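Local coordinates for protein KLLA0F20702p (Kluyveromyces lactis, PDB 5Y5A) that is an Est1-family telomerase protein that probably brings telomerase to telomeres by binding Cdc13, at residues 243-246 / 252-255; 304-309 / 355-360; 341-346 / 398-403; 360-365 / 419-424. All coordinates share one frame; numbering follows the deposited sequence.

Contact 1 of 4, residues 243-246 / 252-255; sequences ICYT and GNAA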
loop_
_atom_site.group_PDB
_atom_site.type_symbol
_atom_site.label_atom_id
_atom_site.label_comp_id
_atom_site.label_asym_id
_atom_site.label_seq_id
_atom_site.Cartn_x
_atom_site.Cartn_y
_atom_site.Cartn_z
ATOM N N ILE A 243 7.411 -2.511 -7.666
ATOM C CA ILE A 243 8.384 -2.897 -8.673
ATOM C C ILE A 243 8.961 -1.641 -9.315
ATOM O O ILE A 243 10.169 -1.561 -9.535
ATOM C CB ILE A 243 7.782 -3.838 -9.733
ATOM C CG1 ILE A 243 7.431 -5.180 -9.086
ATOM C CG2 ILE A 243 8.779 -4.088 -10.853
ATOM C CD1 ILE A 243 6.738 -6.151 -10.008
ATOM N N CYS A 244 8.115 -0.648 -9.579
ATOM C CA CYS A 244 8.621 0.637 -10.057
ATOM C C CYS A 244 9.654 1.207 -9.078
ATOM O O CYS A 244 10.699 1.671 -9.497
ATOM C CB CYS A 244 7.482 1.645 -10.255
ATOM S SG CYS A 244 6.269 1.232 -11.530
ATOM N N TYR A 245 9.373 1.153 -7.777
ATOM C CA TYR A 245 10.279 1.765 -6.807
ATOM C C TYR A 245 11.605 1.013 -6.680
ATOM O O TYR A 245 12.617 1.603 -6.294
ATOM C CB TYR A 245 9.602 1.888 -5.432
ATOM C CG TYR A 245 8.487 2.916 -5.412
ATOM C CD1 TYR A 245 8.726 4.242 -5.770
ATOM C CD2 TYR A 245 7.199 2.562 -5.043
ATOM C CE1 TYR A 245 7.704 5.182 -5.761
ATOM C CE2 TYR A 245 6.173 3.488 -5.027
ATOM C CZ TYR A 245 6.424 4.795 -5.386
ATOM O OH TYR A 245 5.388 5.704 -5.360
ATOM N N THR A 246 11.624 -0.272 -7.025
ATOM C CA THR A 246 12.894 -0.995 -7.050
ATOM C C THR A 246 13.840 -0.419 -8.113
ATOM O O THR A 246 15.059 -0.456 -7.946
ATOM C CB THR A 246 12.718 -2.509 -7.319
ATOM O OG1 THR A 246 12.066 -2.717 -8.579
ATOM C CG2 THR A 246 11.910 -3.159 -6.216
ATOM N N GLY A 252 12.690 1.292 0.518
ATOM C CA GLY A 252 11.729 1.401 1.603
ATOM C C GLY A 252 10.316 1.559 1.063
ATOM O O GLY A 252 9.387 0.927 1.554
ATOM N N ASN A 253 10.155 2.414 0.051
ATOM C CA ASN A 253 8.891 2.521 -0.672
ATOM C C ASN A 253 8.503 1.158 -1.261
ATOM O O ASN A 253 7.329 0.788 -1.268
ATOM C CB ASN A 253 8.978 3.566 -1.799
ATOM C CG ASN A 253 9.194 5.000 -1.288
ATOM O OD1 ASN A 253 9.283 5.255 -0.083
ATOM N ND2 ASN A 253 9.298 5.941 -2.223
ATOM N N ALA A 254 9.494 0.410 -1.744
ATOM C CA ALA A 254 9.234 -0.894 -2.361
ATOM C C ALA A 254 8.727 -1.895 -1.329
ATOM O O ALA A 254 7.701 -2.563 -1.530
ATOM C CB ALA A 254 10.505 -1.430 -3.062
ATOM N N ALA A 255 9.450 -1.988 -0.215
ATOM C CA ALA A 255 9.063 -2.851 0.898
ATOM C C ALA A 255 7.652 -2.537 1.368
ATOM O O ALA A 255 6.850 -3.438 1.601
ATOM C CB ALA A 255 10.052 -2.697 2.061
#

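Contact 2 of 4, residues 304-309 / 355-360; sequences KKRIIN and IKNISM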
loop_
_atom_site.group_PDB
_atom_site.type_symbol
_atom_site.label_atom_id
_atom_site.label_comp_id
_atom_site.label_asym_id
_atom_site.label_seq_id
_atom_site.Cartn_x
_atom_site.Cartn_y
_atom_site.Cartn_z
ATOM N N LYS A 304 23.839 16.442 6.304
ATOM C CA LYS A 304 22.517 16.577 6.912
ATOM C C LYS A 304 21.566 17.405 6.055
ATOM O O LYS A 304 20.709 18.124 6.577
ATOM C CB LYS A 304 22.627 17.186 8.310
ATOM C CG LYS A 304 23.465 16.347 9.254
ATOM C CD LYS A 304 23.294 16.770 10.693
ATOM C CE LYS A 304 24.075 15.846 11.608
ATOM N NZ LYS A 304 23.619 15.949 13.019
ATOM N N LYS A 305 21.730 17.300 4.738
ATOM C CA LYS A 305 20.708 17.750 3.806
ATOM C C LYS A 305 19.464 16.902 4.025
ATOM O O LYS A 305 19.563 15.705 4.311
ATOM C CB LYS A 305 21.178 17.624 2.363
ATOM C CG LYS A 305 22.472 18.340 2.056
ATOM C CD LYS A 305 22.974 17.933 0.683
ATOM C CE LYS A 305 24.332 18.536 0.378
ATOM N NZ LYS A 305 24.821 18.096 -0.954
ATOM N N ARG A 306 18.306 17.530 3.889
ATOM C CA ARG A 306 17.017 16.889 4.070
ATOM C C ARG A 306 16.890 15.598 3.308
ATOM O O ARG A 306 16.293 14.653 3.769
ATOM C CB ARG A 306 15.907 17.823 3.594
ATOM C CG ARG A 306 14.488 17.407 3.982
ATOM C CD ARG A 306 13.879 16.491 2.948
ATOM N NE ARG A 306 12.800 17.112 2.204
ATOM C CZ ARG A 306 11.622 16.533 1.999
ATOM N NH1 ARG A 306 10.684 17.155 1.315
ATOM N NH2 ARG A 306 11.376 15.330 2.483
ATOM N N ILE A 307 17.447 15.581 2.121
ATOM C CA ILE A 307 17.350 14.419 1.246
ATOM C C ILE A 307 18.020 13.210 1.903
ATOM O O ILE A 307 17.579 12.075 1.732
ATOM C CB ILE A 307 17.981 14.689 -0.142
ATOM C CG1 ILE A 307 17.626 13.564 -1.117
ATOM C CG2 ILE A 307 19.488 14.853 -0.042
ATOM C CD1 ILE A 307 16.147 13.485 -1.452
ATOM N N ILE A 308 19.067 13.466 2.678
ATOM C CA ILE A 308 19.771 12.411 3.388
ATOM C C ILE A 308 18.980 11.952 4.611
ATOM O O ILE A 308 18.891 10.753 4.877
ATOM C CB ILE A 308 21.171 12.871 3.824
ATOM C CG1 ILE A 308 21.950 13.405 2.622
ATOM C CG2 ILE A 308 21.920 11.736 4.502
ATOM C CD1 ILE A 308 22.074 12.413 1.486
ATOM N N ASN A 309 18.411 12.905 5.351
ATOM C CA ASN A 309 17.585 12.576 6.510
ATOM C C ASN A 309 16.420 11.707 6.059
ATOM O O ASN A 309 16.111 10.685 6.675
ATOM C CB ASN A 309 17.058 13.840 7.218
ATOM C CG ASN A 309 18.160 14.791 7.640
ATOM O OD1 ASN A 309 19.228 14.375 8.079
ATOM N ND2 ASN A 309 17.898 16.085 7.512
ATOM N N ILE A 355 9.899 17.171 11.086
ATOM C CA ILE A 355 9.073 18.224 10.492
ATOM C C ILE A 355 8.968 18.139 8.960
ATOM O O ILE A 355 7.868 18.107 8.407
ATOM C CB ILE A 355 9.599 19.607 10.889
ATOM C CG1 ILE A 355 9.475 19.792 12.404
ATOM C CG2 ILE A 355 8.851 20.709 10.134
ATOM C CD1 ILE A 355 10.002 21.129 12.894
ATOM N N LYS A 356 10.104 18.083 8.277
ATOM C CA LYS A 356 10.100 18.030 6.819
ATOM C C LYS A 356 9.962 16.606 6.265
ATOM O O LYS A 356 9.846 16.408 5.053
ATOM C CB LYS A 356 11.374 18.673 6.278
ATOM C CG LYS A 356 11.497 20.176 6.552
ATOM C CD LYS A 356 12.807 20.713 5.998
ATOM C CE LYS A 356 13.123 22.105 6.545
ATOM N NZ LYS A 356 14.303 22.716 5.869
ATOM N N ASN A 357 9.968 15.613 7.148
ATOM C CA ASN A 357 10.003 14.230 6.695
ATOM C C ASN A 357 8.865 13.384 7.251
ATOM O O ASN A 357 8.910 12.167 7.172
ATOM C CB ASN A 357 11.355 13.605 7.060
ATOM C CG ASN A 357 12.530 14.331 6.405
ATOM O OD1 ASN A 357 12.713 14.251 5.192
ATOM N ND2 ASN A 357 13.325 15.051 7.206
ATOM N N ILE A 358 7.830 14.035 7.782
ATOM C CA ILE A 358 6.767 13.331 8.495
ATOM C C ILE A 358 6.035 12.323 7.603
ATOM O O ILE A 358 5.566 11.294 8.078
ATOM C CB ILE A 358 5.745 14.332 9.101
ATOM C CG1 ILE A 358 4.844 13.646 10.120
ATOM C CG2 ILE A 358 4.915 15.000 8.015
ATOM C CD1 ILE A 358 5.574 13.068 11.318
ATOM N N SER A 359 5.978 12.597 6.306
ATOM C CA SER A 359 5.280 11.713 5.391
ATOM C C SER A 359 5.969 10.347 5.309
ATOM O O SER A 359 5.307 9.316 5.197
ATOM C CB SER A 359 5.187 12.346 4.007
ATOM O OG SER A 359 4.710 11.407 3.062
ATOM N N MET A 360 7.297 10.345 5.379
ATOM C CA MET A 360 8.064 9.102 5.361
ATOM C C MET A 360 7.952 8.395 6.715
ATOM O O MET A 360 7.993 7.159 6.801
ATOM C CB MET A 360 9.539 9.379 5.003
ATOM C CG MET A 360 10.410 8.117 4.931
ATOM S SD MET A 360 9.834 6.909 3.687
ATOM C CE MET A 360 10.178 7.850 2.207
#

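Contact 3 of 4, residues 341-346 / 398-403; sequences HFQTLL and IFKFFT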
loop_
_atom_site.group_PDB
_atom_site.type_symbol
_atom_site.label_atom_id
_atom_site.label_comp_id
_atom_site.label_asym_id
_atom_site.label_seq_id
_atom_site.Cartn_x
_atom_site.Cartn_y
_atom_site.Cartn_z
ATOM N N HIS A 341 23.227 0.542 15.465
ATOM C CA HIS A 341 23.460 1.826 14.806
ATOM C C HIS A 341 22.273 2.272 13.946
ATOM O O HIS A 341 21.879 3.440 13.990
ATOM C CB HIS A 341 24.714 1.755 13.941
ATOM C CG HIS A 341 24.953 2.981 13.115
ATOM N ND1 HIS A 341 25.387 4.173 13.657
ATOM C CD2 HIS A 341 24.823 3.199 11.785
ATOM C CE1 HIS A 341 25.512 5.070 12.696
ATOM N NE2 HIS A 341 25.176 4.505 11.551
ATOM N N PHE A 342 21.716 1.351 13.160
ATOM C CA PHE A 342 20.549 1.656 12.332
ATOM C C PHE A 342 19.395 2.213 13.157
ATOM O O PHE A 342 18.762 3.192 12.774
ATOM C CB PHE A 342 20.078 0.411 11.573
ATOM C CG PHE A 342 20.999 0.000 10.462
ATOM C CD1 PHE A 342 21.514 0.945 9.585
ATOM C CD2 PHE A 342 21.361 -1.327 10.301
ATOM C CE1 PHE A 342 22.366 0.576 8.558
ATOM C CE2 PHE A 342 22.212 -1.710 9.272
ATOM C CZ PHE A 342 22.718 -0.756 8.399
ATOM N N GLN A 343 19.134 1.589 14.297
ATOM C CA GLN A 343 18.004 1.955 15.128
ATOM C C GLN A 343 18.215 3.299 15.802
ATOM O O GLN A 343 17.303 4.136 15.859
ATOM C CB GLN A 343 17.753 0.887 16.190
ATOM C CG GLN A 343 16.723 1.312 17.223
ATOM C CD GLN A 343 16.721 0.423 18.441
ATOM O OE1 GLN A 343 17.443 0.673 19.408
ATOM N NE2 GLN A 343 15.909 -0.618 18.406
ATOM N N THR A 344 19.417 3.504 16.323
ATOM C CA THR A 344 19.688 4.733 17.052
ATOM C C THR A 344 19.625 5.925 16.094
ATOM O O THR A 344 19.102 6.981 16.441
ATOM C CB THR A 344 21.053 4.673 17.776
ATOM O OG1 THR A 344 22.084 4.354 16.843
ATOM C CG2 THR A 344 21.041 3.600 18.849
ATOM N N LEU A 345 20.117 5.745 14.875
ATOM C CA LEU A 345 20.158 6.845 13.916
ATOM C C LEU A 345 18.760 7.115 13.371
ATOM O O LEU A 345 18.358 8.270 13.228
ATOM C CB LEU A 345 21.134 6.540 12.776
ATOM C CG LEU A 345 21.798 7.747 12.110
ATOM C CD1 LEU A 345 22.408 8.653 13.160
ATOM C CD2 LEU A 345 22.865 7.314 11.134
ATOM N N LEU A 346 18.028 6.045 13.063
ATOM C CA LEU A 346 16.615 6.148 12.703
ATOM C C LEU A 346 15.819 6.922 13.759
ATOM O O LEU A 346 15.068 7.833 13.433
ATOM C CB LEU A 346 15.987 4.755 12.540
ATOM C CG LEU A 346 14.479 4.770 12.284
ATOM C CD1 LEU A 346 14.229 5.366 10.912
ATOM C CD2 LEU A 346 13.831 3.387 12.406
ATOM N N ILE A 398 8.200 -2.866 18.124
ATOM C CA ILE A 398 7.153 -2.091 17.476
ATOM C C ILE A 398 6.586 -1.054 18.445
ATOM O O ILE A 398 6.421 0.117 18.094
ATOM C CB ILE A 398 6.041 -3.011 16.933
ATOM C CG1 ILE A 398 6.610 -3.847 15.782
ATOM C CG2 ILE A 398 4.851 -2.201 16.449
ATOM C CD1 ILE A 398 5.631 -4.757 15.129
ATOM N N PHE A 399 6.324 -1.464 19.683
ATOM C CA PHE A 399 5.750 -0.519 20.637
ATOM C C PHE A 399 6.790 0.481 21.132
ATOM O O PHE A 399 6.450 1.591 21.526
ATOM C CB PHE A 399 5.083 -1.271 21.789
ATOM C CG PHE A 399 3.671 -1.668 21.475
ATOM C CD1 PHE A 399 3.408 -2.804 20.727
ATOM C CD2 PHE A 399 2.613 -0.859 21.849
ATOM C CE1 PHE A 399 2.105 -3.161 20.406
ATOM C CE2 PHE A 399 1.304 -1.207 21.524
ATOM C CZ PHE A 399 1.052 -2.361 20.808
ATOM N N LYS A 400 8.059 0.101 21.068
ATOM C CA LYS A 400 9.136 1.045 21.311
ATOM C C LYS A 400 9.061 2.176 20.277
ATOM O O LYS A 400 9.193 3.355 20.613
ATOM C CB LYS A 400 10.491 0.338 21.248
ATOM C CG LYS A 400 11.662 1.246 21.551
ATOM C CD LYS A 400 12.975 0.486 21.551
ATOM C CE LYS A 400 14.125 1.421 21.899
ATOM N NZ LYS A 400 15.427 0.708 22.010
ATOM N N PHE A 401 8.832 1.799 19.019
ATOM C CA PHE A 401 8.681 2.755 17.918
ATOM C C PHE A 401 7.473 3.667 18.136
ATOM O O PHE A 401 7.559 4.882 17.935
ATOM C CB PHE A 401 8.539 2.007 16.590
ATOM C CG PHE A 401 8.608 2.891 15.382
ATOM C CD1 PHE A 401 9.830 3.208 14.809
ATOM C CD2 PHE A 401 7.450 3.393 14.807
ATOM C CE1 PHE A 401 9.901 4.014 13.685
ATOM C CE2 PHE A 401 7.513 4.207 13.681
ATOM C CZ PHE A 401 8.736 4.516 13.124
ATOM N N PHE A 402 6.356 3.061 18.542
ATOM C CA PHE A 402 5.139 3.792 18.913
ATOM C C PHE A 402 5.414 4.862 19.967
ATOM O O PHE A 402 5.117 6.035 19.767
ATOM C CB PHE A 402 4.066 2.841 19.464
ATOM C CG PHE A 402 3.384 1.994 18.424
ATOM C CD1 PHE A 402 3.827 1.968 17.113
ATOM C CD2 PHE A 402 2.287 1.215 18.773
ATOM C CE1 PHE A 402 3.193 1.188 16.173
ATOM C CE2 PHE A 402 1.650 0.431 17.837
ATOM C CZ PHE A 402 2.105 0.417 16.530
ATOM N N THR A 403 5.975 4.450 21.100
ATOM C CA THR A 403 6.190 5.385 22.198
ATOM C C THR A 403 7.194 6.462 21.814
ATOM O O THR A 403 7.097 7.601 22.269
ATOM C CB THR A 403 6.662 4.667 23.474
ATOM O OG1 THR A 403 7.904 4.005 23.224
ATOM C CG2 THR A 403 5.640 3.643 23.895
#

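Contact 4 of 4, residues 360-365 / 419-424; sequences MIFQDL and MFQYLA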
loop_
_atom_site.group_PDB
_atom_site.type_symbol
_atom_site.label_atom_id
_atom_site.label_comp_id
_atom_site.label_asym_id
_atom_site.label_seq_id
_atom_site.Cartn_x
_atom_site.Cartn_y
_atom_site.Cartn_z
ATOM N N MET A 360 7.297 10.345 5.379
ATOM C CA MET A 360 8.064 9.102 5.361
ATOM C C MET A 360 7.952 8.395 6.715
ATOM O O MET A 360 7.993 7.159 6.801
ATOM C CB MET A 360 9.539 9.379 5.003
ATOM C CG MET A 360 10.410 8.117 4.931
ATOM S SD MET A 360 9.834 6.909 3.687
ATOM C CE MET A 360 10.178 7.850 2.207
ATOM N N ILE A 361 7.799 9.174 7.780
ATOM C CA ILE A 361 7.667 8.582 9.109
ATOM C C ILE A 361 6.332 7.866 9.203
ATOM O O ILE A 361 6.215 6.784 9.783
ATOM C CB ILE A 361 7.794 9.649 10.217
ATOM C CG1 ILE A 361 9.250 10.129 10.303
ATOM C CG2 ILE A 361 7.325 9.091 11.550
ATOM C CD1 ILE A 361 9.454 11.390 11.115
ATOM N N PHE A 362 5.330 8.478 8.591
ATOM C CA PHE A 362 4.004 7.905 8.499
ATOM C C PHE A 362 4.075 6.566 7.766
ATOM O O PHE A 362 3.523 5.560 8.219
ATOM C CB PHE A 362 3.089 8.899 7.777
ATOM C CG PHE A 362 1.639 8.504 7.745
ATOM C CD1 PHE A 362 0.796 8.832 8.789
ATOM C CD2 PHE A 362 1.108 7.849 6.646
ATOM C CE1 PHE A 362 -0.551 8.487 8.757
ATOM C CE2 PHE A 362 -0.238 7.510 6.609
ATOM C CZ PHE A 362 -1.063 7.828 7.666
ATOM N N GLN A 363 4.762 6.552 6.628
ATOM C CA GLN A 363 4.904 5.321 5.853
ATOM C C GLN A 363 5.606 4.241 6.671
ATOM O O GLN A 363 5.197 3.084 6.657
ATOM C CB GLN A 363 5.672 5.574 4.553
ATOM C CG GLN A 363 5.631 4.374 3.609
ATOM C CD GLN A 363 6.194 4.686 2.240
ATOM O OE1 GLN A 363 5.463 5.103 1.337
ATOM N NE2 GLN A 363 7.500 4.486 2.077
ATOM N N ASP A 364 6.646 4.640 7.400
ATOM C CA ASP A 364 7.398 3.724 8.247
ATOM C C ASP A 364 6.505 3.038 9.282
ATOM O O ASP A 364 6.658 1.849 9.547
ATOM C CB ASP A 364 8.534 4.466 8.962
ATOM C CG ASP A 364 9.756 4.675 8.078
ATOM O OD1 ASP A 364 9.686 4.409 6.856
ATOM O OD2 ASP A 364 10.793 5.125 8.620
ATOM N N LEU A 365 5.583 3.806 9.863
ATOM C CA LEU A 365 4.635 3.282 10.844
ATOM C C LEU A 365 3.769 2.177 10.251
ATOM O O LEU A 365 3.663 1.089 10.815
ATOM C CB LEU A 365 3.753 4.413 11.386
ATOM C CG LEU A 365 2.570 3.969 12.247
ATOM C CD1 LEU A 365 3.032 3.460 13.606
ATOM C CD2 LEU A 365 1.550 5.099 12.409
ATOM N N MET A 419 -0.926 19.614 9.321
ATOM C CA MET A 419 -0.465 18.303 8.889
ATOM C C MET A 419 -1.315 17.191 9.504
ATOM O O MET A 419 -1.328 17.003 10.723
ATOM C CB MET A 419 1.008 18.117 9.256
ATOM C CG MET A 419 1.934 19.192 8.695
ATOM S SD MET A 419 2.042 19.217 6.889
ATOM C CE MET A 419 2.777 17.620 6.546
ATOM N N PHE A 420 -2.017 16.451 8.654
ATOM C CA PHE A 420 -2.926 15.423 9.135
ATOM C C PHE A 420 -2.164 14.286 9.799
ATOM O O PHE A 420 -2.718 13.594 10.647
ATOM C CB PHE A 420 -3.797 14.881 7.986
ATOM C CG PHE A 420 -3.065 13.959 7.039
ATOM C CD1 PHE A 420 -3.023 12.588 7.272
ATOM C CD2 PHE A 420 -2.432 14.461 5.910
ATOM C CE1 PHE A 420 -2.350 11.741 6.409
ATOM C CE2 PHE A 420 -1.757 13.620 5.040
ATOM C CZ PHE A 420 -1.713 12.256 5.291
ATOM N N GLN A 421 -0.896 14.103 9.432
ATOM C CA GLN A 421 -0.181 12.870 9.799
ATOM C C GLN A 421 -0.023 12.657 11.299
ATOM O O GLN A 421 -0.015 11.518 11.771
ATOM C CB GLN A 421 1.209 12.828 9.162
ATOM C CG GLN A 421 1.216 12.610 7.668
ATOM C CD GLN A 421 1.264 13.913 6.900
ATOM O OE1 GLN A 421 1.088 14.997 7.470
ATOM N NE2 GLN A 421 1.508 13.816 5.598
ATOM N N TYR A 422 0.119 13.746 12.042
ATOM C CA TYR A 422 0.405 13.650 13.470
ATOM C C TYR A 422 -0.683 12.909 14.238
ATOM O O TYR A 422 -0.395 11.919 14.908
ATOM C CB TYR A 422 0.629 15.045 14.042
ATOM C CG TYR A 422 1.904 15.636 13.509
ATOM C CD1 TYR A 422 3.131 15.067 13.832
ATOM C CD2 TYR A 422 1.890 16.725 12.654
ATOM C CE1 TYR A 422 4.306 15.582 13.347
ATOM C CE2 TYR A 422 3.076 17.250 12.151
ATOM C CZ TYR A 422 4.283 16.668 12.506
ATOM O OH TYR A 422 5.479 17.170 12.027
ATOM N N LEU A 423 -1.929 13.350 14.115
ATOM C CA LEU A 423 -3.022 12.669 14.803
ATOM C C LEU A 423 -3.493 11.425 14.033
ATOM O O LEU A 423 -4.053 10.503 14.620
ATOM C CB LEU A 423 -4.184 13.636 15.037
ATOM C CG LEU A 423 -3.919 14.763 16.054
ATOM C CD1 LEU A 423 -5.205 15.490 16.401
ATOM C CD2 LEU A 423 -3.264 14.228 17.327
ATOM N N ALA A 424 -3.252 11.394 12.726
ATOM C CA ALA A 424 -3.577 10.211 11.919
ATOM C C ALA A 424 -2.776 8.998 12.370
ATOM O O ALA A 424 -3.286 7.885 12.387
ATOM C CB ALA A 424 -3.327 10.477 10.442
#

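Contact 1 of 4, residues 243-246 / 252-255
Tyr245 and Asn253 form the broadest part of this contact, where the last turn of helix 235-247 meets the first turn of helix 251-263 just beyond a short loop. These consecutive antiparallel helices make a helical hairpin, probably of the TPR-like kind. Asn253 lays its CB over one face of the Tyr245 ring, 3.9 Å from the ring centroid and 20° off the normal, a CH-pi contact displaced from the middle toward the rim; the nearest ring atom is CG, 3.7 Å from that CB. Asn253 holds CG anti to its own carbonyl carbon (chi1 -65°), which keeps CB over the ring while the amide stands steeply to it, the planes 82° apart and ND2 4.0 Å from Tyr245 CE1.

The ring contact and the buried Ala254 together make the tight part. The small Ala254 CB lets the backbones approach to 5.3 Å between the CA atoms of Tyr245 and Ala254, and that methyl meets Thr246 CG2 at 3.9 Å. Toward the outside, Tyr245, Asn253 and Thr246 are partly exposed, and Thr246 adds just that one methyl contact. Putting an alanine in place of Tyr245 would probably leave Asn253 CB without the aromatic surface it rests on and open a gap beside the turn.

Around the hairpin, Tyr245 also touches Gln257 and Thr246 touches Phe258, one turn further along helix 251-263. Asn253 OD1 bonds to Gln363 of helix 339-379, Glu314 of helix 306-315 accepts from Asn253 N, and helix 179-206 packs on the other side of helix 235-247 through Arg200, against Ile243 and Cys244.

Contact 2 of 4, residues 304-309 / 355-360
Lys356 meets Arg306 where the first turn of helix 306-315 leans on the long helix 339-379, a helix-on-helix junction in the all-alpha Est1 DNA/RNA-binding region. The long helix is kinked here, with several backbone N-H groups around residues 355-360 lacking the usual bond to the turn before.

Along 355-360, Lys356 comes first. Its CB rests 4.1 Å from Arg306 CG, after which the lysine chain runs out extended and away from the arginine, so the two like charges do not touch (Arg306 NE and Lys356 NZ are 6.9 Å apart). Its carbonyl does more: Lys356 O sits over one face of the Arg306 guanidinium, 3.2 Å from NH2. The angle is too poor for a hydrogen bond, though the carbonyl's negative end may still suit the cation electrostatically.

Asn357 is next and is buried. Its OD1 accepts from Arg306 NH2 at 3.2 Å, a bent bond (143° at the hydrogen), with OD1 tilted from the guanidinium plane and the donor above the amide's carbonyl plane. Arg306 gets there by starting with CG anti to its backbone N (chi1 -168°) and then bending at chi2 and chi3, which folds the guanidinium back toward the long helix. The other end of the Asn357 amide, ND2, bonds to Arg353 O one turn earlier, so the amide is held at both ends.

Beyond it, Ile358 turns to helix 421-433, and Met360 packs on Met313 and Glu314. On the opposing helix, Asn309 spends its OD1 on Lys349 and offers Asn357 a carbon instead: Asn309 CB lies 3.9 Å from Asn357 ND2.

Contact 3 of 4, residues 341-346 / 398-403
Two regular helical segments, bridged by Gln343 with Lys400 and by Leu346 with Phe401, keep their backbones well apart: the nearest CA atoms, those of Gln343 and Phe401, are 9.8 Å from each other, and the contact is made by side chains. These are consecutive helices of the all-alpha Est1 DNA/RNA-binding region: 341-346 lies near the start of the long helix 339-379, and 398-403 lies in the second half of helix 385-410. Each segment is held by ordinary backbone bonds, such as Leu346 N to Phe342 O at 3.0 Å and Thr403 N to Phe399 O at 2.9 Å.

Two bridges span the gap. At the outer one, Lys400 leaves its helix with CG anti to the backbone N (chi1 -177°) and every later torsion extended, reaching its full length toward the first helix. Gln343, likewise extended beyond CG, comes across it at about a right angle. Lys400 NZ donates to Gln343 OE1 over 3.3 Å, a weak bond, so the exposed lysine is probably only loosely tethered.

The inner bridge is apolar and buried. Leu346 sends CD2 to the edge of the Phe401 ring, near its plane, and the leucine crosses the phenylalanine at about a right angle. The same Phe401 ring packs on Ile350 and Leu368, both from helix 339-379 but on opposite sides of its kink, while Leu320 of helix 318-325 backs Gln343 and Leu346. The far side of 398-403 faces helix 447-462, where Phe399 makes an edge-to-face pair with Phe449.

The bridge itself comes down to one methyl against one ring carbon: Leu346 CD2 and Phe401 CE1, 4.2 Å apart.

Contact 4 of 4, residues 360-365 / 419-424
Phe362 and Phe420 meet in a T-shaped (edge-to-face) pair: Phe420 turns its edge toward the face of Phe362, with ring centroids 5.8 Å apart and planes at 73°. The nearest atoms are Phe362 CZ and Phe420 CE1, at 4.3 Å. One face of Phe420 is covered by its own neighbour, Gln421, whose CD stands 3.6 Å above the ring plane. Gln421 achieves this by bending sharply at chi2 (94°), which swings its amide back over the ring and leaves its aliphatic CB and CG to meet Phe362.

Phe362 itself is approached at a slant by the other two partners. Gln421 CG lies 4.0 Å from CD1 of the phenylalanine, and the methyl CB of Ala424 lies 3.8 Å from its CE1. With CG anti to the backbone N (chi1 -173°), the Phe362 ring projects out of helix 339-379 into this group. A serine at Phe362 would probably leave the edge of Phe420 and the Ala424 methyl facing a gap in a buried interface.

Met487 of helix 483-487 also touches Phe362, and Glu484 lies against Phe420 and Ala424. Further along helix 421-433, Phe362 contacts Met425 and Ile428. Gln421, Ala424, Met425 and Ile428 follow the i, i+3, i+4, i+7 spacing of one helix face, consistent with a knob-into-hole arrangement of Phe362 between helices of this all-alpha region.

Overall arrangement
Following the chain from the N terminus, contact 1 comes first and closes only the short turn between helices 235-247 and 251-263. The other three depend on helix 339-379. Contact 2 closes a long excursion by bringing 304-309 back to this helix at its kink. Contact 3 starts before that loop is finished, at 341-346, and reaches forward to 398-403, so it crosses contact 2. It also crosses contact 4, which runs from 360-365 to 419-424. Contacts 2 and 4 follow in series and share Met360. Contact 1 reaches both through Asn253, while Leu365 of contact 4 touches Phe402 of contact 3, joining the hairpin to helices 306-315, 385-410 and 421-433.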